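Local structure of 1-pyrroline-5-carboxylate dehydrogenase (Thermus thermophilus, 1UZB) at residues Asp97-Leu102 with Arg147-Tyr152; Gly192-Pro197 with Glu221-Ala226. The protein probably catalyses the NAD-dependent oxidation of the glutamate semialdehyde in equilibrium with 1-pyrroline-5-carboxylate to glutamate. All blocks are in the same frame, centred on the assembly; numbering follows the deposited sequence.

Interaction 1 of 2, residues Asp97-Leu102 with Arg147-Tyr152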
loop_
_atom_site.group_PDB
_atom_site.type_symbol
_atom_site.label_atom_id
_atom_site.label_comp_id
_atom_site.label_asym_id
_atom_site.label_seq_id
_atom_site.Cartn_x
_atom_site.Cartn_y
_atom_site.Cartn_z
ATOM N N ASP A 97 -9.987 22.433 -5.135
ATOM C CA ASP A 97 -10.923 23.473 -5.558
ATOM C C ASP A 97 -11.191 23.403 -7.061
ATOM O O ASP A 97 -12.335 23.524 -7.503
ATOM C CB ASP A 97 -10.378 24.864 -5.201
ATOM C CG ASP A 97 -10.392 25.144 -3.707
ATOM O OD1 ASP A 97 -10.552 24.202 -2.905
ATOM O OD2 ASP A 97 -10.230 26.326 -3.334
ATOM N N ARG A 98 -10.138 23.211 -7.851
ATOM C CA ARG A 98 -10.318 23.116 -9.296
ATOM C C ARG A 98 -11.106 21.859 -9.647
ATOM O O ARG A 98 -11.977 21.882 -10.522
ATOM C CB ARG A 98 -8.962 23.099 -10.015
ATOM C CG ARG A 98 -8.217 24.436 -9.984
ATOM C CD ARG A 98 -7.059 24.458 -10.980
ATOM N NE ARG A 98 -6.024 23.498 -10.609
ATOM C CZ ARG A 98 -4.851 23.829 -10.078
ATOM N NH1 ARG A 98 -4.540 25.101 -9.866
ATOM N NH2 ARG A 98 -4.001 22.879 -9.715
ATOM N N SER A 99 -10.810 20.760 -8.963
ATOM C CA SER A 99 -11.515 19.513 -9.232
ATOM C C SER A 99 -13.000 19.620 -8.889
ATOM O O SER A 99 -13.843 19.106 -9.625
ATOM C CB SER A 99 -10.862 18.352 -8.477
ATOM O OG SER A 99 -9.604 18.036 -9.061
ATOM N N ARG A 100 -13.332 20.283 -7.783
ATOM C CA ARG A 100 -14.739 20.442 -7.432
ATOM C C ARG A 100 -15.448 21.268 -8.505
ATOM O O ARG A 100 -16.616 21.030 -8.795
ATOM C CB ARG A 100 -14.898 21.113 -6.063
ATOM C CG ARG A 100 -14.796 20.158 -4.880
ATOM C CD ARG A 100 -15.072 20.874 -3.555
ATOM N NE ARG A 100 -13.932 21.644 -3.061
ATOM C CZ ARG A 100 -12.934 21.130 -2.345
ATOM N NH1 ARG A 100 -12.933 19.841 -2.031
ATOM N NH2 ARG A 100 -11.929 21.903 -1.948
ATOM N N LEU A 101 -14.745 22.229 -9.104
ATOM C CA LEU A 101 -15.354 23.045 -10.149
ATOM C C LEU A 101 -15.705 22.148 -11.335
ATOM O O LEU A 101 -16.787 22.268 -11.918
ATOM C CB LEU A 101 -14.403 24.168 -10.583
ATOM C CG LEU A 101 -15.073 25.541 -10.733
ATOM C CD1 LEU A 101 -14.029 26.592 -11.082
ATOM C CD2 LEU A 101 -16.157 25.478 -11.802
ATOM N N LEU A 102 -14.798 21.245 -11.695
ATOM C CA LEU A 102 -15.081 20.325 -12.794
ATOM C C LEU A 102 -16.285 19.454 -12.448
ATOM O O LEU A 102 -17.184 19.269 -13.269
ATOM C CB LEU A 102 -13.875 19.427 -13.096
ATOM C CG LEU A 102 -12.976 19.886 -14.249
ATOM C CD1 LEU A 102 -12.253 21.161 -13.850
ATOM C CD2 LEU A 102 -11.986 18.780 -14.610
ATOM N N ARG A 147 -10.827 13.722 -11.081
ATOM C CA ARG A 147 -10.209 12.779 -10.158
ATOM C C ARG A 147 -8.729 12.567 -10.465
ATOM O O ARG A 147 -7.894 12.557 -9.565
ATOM C CB ARG A 147 -10.943 11.434 -10.217
ATOM C CG ARG A 147 -12.368 11.473 -9.664
ATOM C CD ARG A 147 -13.111 10.180 -9.988
ATOM N NE ARG A 147 -14.420 10.071 -9.338
ATOM C CZ ARG A 147 -15.504 10.757 -9.685
ATOM N NH1 ARG A 147 -16.640 10.577 -9.026
ATOM N NH2 ARG A 147 -15.462 11.616 -10.690
ATOM N N ALA A 148 -8.407 12.401 -11.741
ATOM C CA ALA A 148 -7.028 12.168 -12.138
ATOM C C ALA A 148 -6.105 13.319 -11.752
ATOM O O ALA A 148 -4.949 13.099 -11.380
ATOM C CB ALA A 148 -6.955 11.917 -13.639
ATOM N N ALA A 149 -6.615 14.544 -11.830
ATOM C CA ALA A 149 -5.817 15.719 -11.496
ATOM C C ALA A 149 -5.310 15.674 -10.054
ATOM O O ALA A 149 -4.216 16.156 -9.758
ATOM C CB ALA A 149 -6.638 16.989 -11.729
ATOM N N LEU A 150 -6.094 15.094 -9.153
ATOM C CA LEU A 150 -5.683 15.022 -7.754
ATOM C C LEU A 150 -4.455 14.142 -7.546
ATOM O O LEU A 150 -3.754 14.271 -6.540
ATOM C CB LEU A 150 -6.844 14.520 -6.895
ATOM C CG LEU A 150 -7.965 15.549 -6.702
ATOM C CD1 LEU A 150 -9.193 14.876 -6.113
ATOM C CD2 LEU A 150 -7.477 16.670 -5.797
ATOM N N ARG A 151 -4.189 13.255 -8.499
ATOM C CA ARG A 151 -3.036 12.364 -8.407
ATOM C C ARG A 151 -1.729 13.125 -8.630
ATOM O O ARG A 151 -0.646 12.603 -8.357
ATOM C CB ARG A 151 -3.164 11.236 -9.436
ATOM C CG ARG A 151 -4.390 10.352 -9.239
ATOM C CD ARG A 151 -4.237 9.445 -8.026
ATOM N NE ARG A 151 -3.369 8.305 -8.307
ATOM C CZ ARG A 151 -3.754 7.218 -8.970
ATOM N NH1 ARG A 151 -5.001 7.115 -9.416
ATOM N NH2 ARG A 151 -2.890 6.239 -9.201
ATOM N N TYR A 152 -1.836 14.359 -9.119
ATOM C CA TYR A 152 -0.662 15.188 -9.382
ATOM C C TYR A 152 -0.509 16.327 -8.380
ATOM O O TYR A 152 0.359 17.185 -8.545
ATOM C CB TYR A 152 -0.743 15.801 -10.787
ATOM C CG TYR A 152 -0.687 14.801 -11.917
ATOM C CD1 TYR A 152 -1.845 14.208 -12.411
ATOM C CD2 TYR A 152 0.532 14.439 -12.485
ATOM C CE1 TYR A 152 -1.791 13.272 -13.447
ATOM C CE2 TYR A 152 0.600 13.512 -13.520
ATOM C CZ TYR A 152 -0.563 12.931 -13.994
ATOM O OH TYR A 152 -0.496 12.016 -15.019
#
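Ser99 is the one side chain of 97-102 that reaches 147-152, where it meets Ala149 and Leu150. These are van der Waals contacts: Ser99 OG lies 3.8 Å from Leu150 CG and 4.1 Å from Ala149 CB, so a hydroxyl is set against a methyl and a methine. With OG beside the backbone N and anti to the carbonyl carbon (chi1 -71°), the oxygen is carried into the gap between the helices. The small serine lets the backbones come close, 6.9 Å from Ser99 CA to Arg147 CA.

The polar side of that hydroxyl is met outside the two segments: Ser99 OG is hydrogen-bonded to Ala146 O, which ties helix 95-111 to the end of helix 128-149, and to Gln95 NE2 of its own helix. The pairing is helix against helix within the aldehyde dehydrogenase fold, the intervening chain being almost all helical. Ala149 and Leu150 also pack on Gln95.

Charges gather on another side of 97-102. Arg100 NH2 makes a salt bridge to Asp97 OD1 at 2.8 Å; NH2 comes in nearly along the C-O axis, but the oxygen sits 21° out of the guanidinium plane and the bond is bent, 136° at the hydrogen. Arg100 also forms salt bridges to Asp166 and Glu168 of a second subunit and to Glu458 of a third, so this guanidinium joins three chains.

Interaction 2 of 2, residues Gly192-Pro197 with Glu221-Ala226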
loop_
_atom_site.group_PDB
_atom_site.type_symbol
_atom_site.label_atom_id
_atom_site.label_comp_id
_atom_site.label_asym_id
_atom_site.label_seq_id
_atom_site.Cartn_x
_atom_site.Cartn_y
_atom_site.Cartn_z
ATOM N N GLY A 192 -13.268 17.333 -23.435
ATOM C CA GLY A 192 -12.069 16.704 -22.911
ATOM C C GLY A 192 -10.792 17.487 -23.145
ATOM O O GLY A 192 -9.956 17.634 -22.246
ATOM N N MET A 193 -10.637 17.996 -24.361
ATOM C CA MET A 193 -9.448 18.754 -24.733
ATOM C C MET A 193 -9.289 20.049 -23.948
ATOM O O MET A 193 -8.176 20.559 -23.794
ATOM C CB MET A 193 -9.476 19.078 -26.224
ATOM C CG MET A 193 -9.436 17.865 -27.128
ATOM S SD MET A 193 -9.470 18.362 -28.856
ATOM C CE MET A 193 -7.775 18.732 -29.036
ATOM N N ILE A 194 -10.407 20.577 -23.458
ATOM C CA ILE A 194 -10.416 21.813 -22.683
ATOM C C ILE A 194 -10.245 21.567 -21.185
ATOM O O ILE A 194 -9.353 22.135 -20.552
ATOM C CB ILE A 194 -11.751 22.581 -22.870
ATOM C CG1 ILE A 194 -11.893 23.057 -24.316
ATOM C CG2 ILE A 194 -11.824 23.757 -21.900
ATOM C CD1 ILE A 194 -13.247 23.660 -24.620
ATOM N N VAL A 195 -11.090 20.705 -20.620
ATOM C CA VAL A 195 -11.046 20.470 -19.182
ATOM C C VAL A 195 -9.825 19.729 -18.663
ATOM O O VAL A 195 -9.480 19.872 -17.493
ATOM C CB VAL A 195 -12.348 19.768 -18.676
ATOM C CG1 VAL A 195 -13.566 20.603 -19.056
ATOM C CG2 VAL A 195 -12.463 18.366 -19.240
ATOM N N GLY A 196 -9.166 18.947 -19.512
ATOM C CA GLY A 196 -7.972 18.246 -19.067
ATOM C C GLY A 196 -6.915 19.267 -18.671
ATOM O O GLY A 196 -6.449 19.284 -17.527
ATOM N N PRO A 197 -6.510 20.142 -19.603
ATOM C CA PRO A 197 -5.498 21.159 -19.289
ATOM C C PRO A 197 -5.936 22.095 -18.159
ATOM O O PRO A 197 -5.150 22.432 -17.272
ATOM C CB PRO A 197 -5.340 21.906 -20.611
ATOM C CG PRO A 197 -5.622 20.840 -21.633
ATOM C CD PRO A 197 -6.807 20.117 -21.047
ATOM N N GLU A 221 -21.988 27.534 -22.077
ATOM C CA GLU A 221 -23.030 28.024 -21.183
ATOM C C GLU A 221 -22.861 27.252 -19.875
ATOM O O GLU A 221 -23.027 27.801 -18.789
ATOM C CB GLU A 221 -24.425 27.750 -21.747
ATOM C CG GLU A 221 -24.858 28.671 -22.870
ATOM C CD GLU A 221 -26.284 28.401 -23.302
ATOM O OE1 GLU A 221 -26.574 27.255 -23.696
ATOM O OE2 GLU A 221 -27.116 29.330 -23.246
ATOM N N ILE A 222 -22.529 25.968 -19.991
ATOM C CA ILE A 222 -22.322 25.131 -18.817
ATOM C C ILE A 222 -21.087 25.596 -18.040
ATOM O O ILE A 222 -21.126 25.707 -16.811
ATOM C CB ILE A 222 -22.175 23.647 -19.219
ATOM C CG1 ILE A 222 -23.517 23.130 -19.753
ATOM C CG2 ILE A 222 -21.730 22.817 -18.022
ATOM C CD1 ILE A 222 -23.446 21.755 -20.394
ATOM N N PHE A 223 -19.997 25.883 -18.744
ATOM C CA PHE A 223 -18.794 26.353 -18.059
ATOM C C PHE A 223 -19.085 27.657 -17.312
ATOM O O PHE A 223 -18.625 27.857 -16.184
ATOM C CB PHE A 223 -17.644 26.602 -19.045
ATOM C CG PHE A 223 -17.107 25.356 -19.716
ATOM C CD1 PHE A 223 -17.206 24.101 -19.115
ATOM C CD2 PHE A 223 -16.452 25.458 -20.938
ATOM C CE1 PHE A 223 -16.652 22.966 -19.730
ATOM C CE2 PHE A 223 -15.900 24.339 -21.554
ATOM C CZ PHE A 223 -15.999 23.091 -20.951
ATOM N N HIS A 224 -19.852 28.541 -17.946
ATOM C CA HIS A 224 -20.193 29.818 -17.336
ATOM C C HIS A 224 -21.028 29.609 -16.081
ATOM O O HIS A 224 -20.737 30.179 -15.029
ATOM C CB HIS A 224 -20.968 30.697 -18.324
ATOM C CG HIS A 224 -21.379 32.021 -17.758
ATOM N ND1 HIS A 224 -20.477 33.021 -17.466
ATOM C CD2 HIS A 224 -22.597 32.500 -17.410
ATOM C CE1 HIS A 224 -21.122 34.060 -16.964
ATOM N NE2 HIS A 224 -22.410 33.769 -16.919
ATOM N N GLU A 225 -22.064 28.786 -16.189
ATOM C CA GLU A 225 -22.924 28.527 -15.042
ATOM C C GLU A 225 -22.154 27.862 -13.901
ATOM O O GLU A 225 -22.398 28.154 -12.727
ATOM C CB GLU A 225 -24.113 27.655 -15.454
ATOM C CG GLU A 225 -25.056 27.342 -14.306
ATOM C CD GLU A 225 -26.349 26.698 -14.760
ATOM O OE1 GLU A 225 -27.122 26.252 -13.889
ATOM O OE2 GLU A 225 -26.594 26.645 -15.983
ATOM N N ALA A 226 -21.226 26.972 -14.248
ATOM C CA ALA A 226 -20.420 26.275 -13.246
ATOM C C ALA A 226 -19.595 27.257 -12.423
ATOM O O ALA A 226 -19.315 27.014 -11.254
ATOM C CB ALA A 226 -19.502 25.260 -13.920
#
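Phe223 extends its ring from helix 213-226 to Ile194 and Val195 of helix 188-199, and the whole contact across the two segments is apolar. Its CG stands anti to the carbonyl carbon, beside the backbone N (chi1 -67°), which sends the ring toward helix 188-199. Ile194 comes to the ring edge: its CD1 lies near the ring plane, 4.1 Å from Phe223 CE2, and Ile194 CG2 approaches the same carbon equally closely. Val195 uses a single methyl, CG1, which stands 3.9 Å from Phe223 CE1 and almost as near CZ; its side chain crosses that of the phenylalanine at about a right angle. Between them the two residues take up the far end of the ring, whose length spans a wide backbone gap, 9.8 Å from Val195 CA to Phe223 CA. Replacing Phe223 by an alanine is likely to leave Ile194 and Val195 without their apolar partner and to open a gap between the two helices.

Within helix 213-226, Phe220 meets the Phe223 ring edge-to-face. In the Rossmann-like part of the fold, the helices flank a largely parallel sheet: Ile194 also packs on Ala206 of strand 203-207, Pro197 rests on Phe255 of strand 255-259, and Ile222 and Ala226 lean on Leu108 of helix 95-111.

How the interactions relate
Helix 95-111 joins the two contacts: it supplies 97-102 to interaction 1 and also packs against both helices of interaction 2. The centres of the contacts are about 13 Å apart, and their segments touch directly. Leu101 CD2 comes within 3.6 Å of Ala226 O, while Leu102 CD2 lies 4.0 Å from Val195 O, both by packing. Helix 188-199 meets interaction 1 through Ala199 as well, which packs against Leu102 and Ala149. Along the chain, interaction 1 closes before interaction 2 opens. The third subunit reaches both, through Arg454 on Arg100 and Leu101 and through Arg452 on Glu225.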